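Local coordinates for protein glucose-6-phosphate isomerase (Chlamydia trachomatis D/UW-3/CX, PDB 6OTU) that catalyses the reversible isomerization of glucose-6-phosphate to fructose-6-phosphate, at residues Ile31-Ala35 / Ser36-Ser40. Numbering follows the deposited sequence.
Sequences IDLTA and SGCLS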
loop_
_atom_site.group_PDB
_atom_site.type_symbol
_atom_site.label_atom_id
_atom_site.label_comp_id
_atom_site.label_asym_id
_atom_site.label_seq_id
_atom_site.Cartn_x
_atom_site.Cartn_y
_atom_site.Cartn_z
ATOM N N ILE A 31 -3.616 15.282 -26.123
ATOM C CA ILE A 31 -2.324 15.390 -26.788
ATOM C C ILE A 31 -1.606 14.044 -26.731
ATOM O O ILE A 31 -1.746 13.271 -25.766
ATOM C CB ILE A 31 -1.480 16.533 -26.184
ATOM C CG1 ILE A 31 -0.246 16.808 -27.055
ATOM C CG2 ILE A 31 -1.062 16.258 -24.735
ATOM C CD1 ILE A 31 0.641 17.961 -26.557
ATOM N N ASP A 32 -0.880 13.730 -27.807
ATOM C CA ASP A 32 -0.128 12.482 -27.927
ATOM C C ASP A 32 1.293 12.724 -27.424
ATOM O O ASP A 32 2.134 13.290 -28.135
ATOM C CB ASP A 32 -0.150 11.991 -29.371
ATOM C CG ASP A 32 0.710 10.741 -29.595
ATOM O OD1 ASP A 32 1.095 10.059 -28.619
ATOM O OD2 ASP A 32 0.999 10.436 -30.771
ATOM N N LEU A 33 1.567 12.293 -26.188
ATOM C CA LEU A 33 2.901 12.499 -25.636
ATOM C C LEU A 33 3.961 11.649 -26.323
ATOM O O LEU A 33 5.147 11.873 -26.076
ATOM C CB LEU A 33 2.902 12.228 -24.125
ATOM C CG LEU A 33 1.943 13.099 -23.312
ATOM C CD1 LEU A 33 1.727 12.576 -21.875
ATOM C CD2 LEU A 33 2.388 14.571 -23.309
ATOM N N THR A 34 3.577 10.677 -27.163
ATOM C CA THR A 34 4.564 9.871 -27.870
ATOM C C THR A 34 4.968 10.455 -29.220
ATOM O O THR A 34 5.899 9.933 -29.841
ATOM C CB THR A 34 4.062 8.448 -28.123
ATOM O OG1 THR A 34 3.072 8.479 -29.159
ATOM C CG2 THR A 34 3.499 7.782 -26.861
ATOM N N ALA A 35 4.284 11.493 -29.707
ATOM C CA ALA A 35 4.665 12.109 -30.977
ATOM C C ALA A 35 6.042 12.740 -30.866
ATOM O O ALA A 35 6.336 13.437 -29.891
ATOM C CB ALA A 35 3.640 13.164 -31.390
ATOM N N SER A 36 6.878 12.513 -31.880
ATOM C CA SER A 36 8.259 12.976 -31.837
ATOM C C SER A 36 8.313 14.485 -31.630
ATOM O O SER A 36 7.534 15.236 -32.222
ATOM C CB SER A 36 8.992 12.583 -33.116
ATOM O OG SER A 36 9.053 13.673 -34.014
ATOM N N GLY A 37 9.201 14.919 -30.735
ATOM C CA GLY A 37 9.344 16.324 -30.405
ATOM C C GLY A 37 8.255 16.949 -29.554
ATOM O O GLY A 37 8.252 18.174 -29.398
ATOM N N CYS A 38 7.326 16.164 -28.991
ATOM C CA CYS A 38 6.248 16.767 -28.206
ATOM C C CYS A 38 6.753 17.285 -26.864
ATOM O O CYS A 38 6.288 18.325 -26.382
ATOM C CB CYS A 38 5.114 15.768 -27.986
ATOM S SG CYS A 38 3.900 16.283 -26.733
ATOM N N LEU A 39 7.696 16.575 -26.241
ATOM C CA LEU A 39 8.260 16.990 -24.954
ATOM C C LEU A 39 9.447 17.929 -25.197
ATOM O O LEU A 39 10.613 17.623 -24.924
ATOM C CB LEU A 39 8.651 15.772 -24.129
ATOM C CG LEU A 39 7.505 14.843 -23.696
ATOM C CD1 LEU A 39 8.004 13.818 -22.696
ATOM C CD2 LEU A 39 6.335 15.615 -23.116
ATOM N N SER A 40 9.110 19.107 -25.718
ATOM C CA SER A 40 10.068 20.132 -26.096
ATOM C C SER A 40 10.514 20.932 -24.879
ATOM O O SER A 40 9.914 20.866 -23.797
ATOM C CB SER A 40 9.449 21.078 -27.112
ATOM O OG SER A 40 8.391 21.810 -26.520
#
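Cys38 turns its sulfur back onto the chain that precedes it, where SG meets the tip of Ile31 at 3.7 Å from CD1 and also lies beside the CD2 methyl of Leu33. The thiol reaches them because SG stands anti to the backbone N of Cys38 (chi1 167°), while the side chain of Ile31, extended through both torsions, brings CD1 to it. Leu33 adds a second apolar touch through the same methyl, CD2 lying 4.1 Å from CD2 of Leu39, so that one branch of Leu33 serves both partners.

Two successive beta turns bring these groups together. The first, type I from Asp32 to Ala35, is closed by Ala35 N on Asp32 O; the second, type II from Ala35 to Cys38, is closed by Cys38 N on Ala35 O at 3.0 Å, with Gly37 taking the positive phi (74°) of its third position. The side chain of Asp32 also forms an Asx turn within the first turn. Its OD1 receives Thr34 N at 2.9 Å from well above the carboxylate plane and Thr34 OG1 at 2.6 Å on the syn side, close to that plane; Asn453 ND2 is a further donor to this oxygen.

Away from the glucose-6-phosphate pocket, this loop links helix 18-26 to helix 41-46, which Ser40 N-caps through OG to Arg43 N. Leu33 and Leu39 are buried against helix 422-439, on Ala438 and Leu435 respectively, and Leu39 O accepts a weak hydrogen bond from Arg527 of the second subunit.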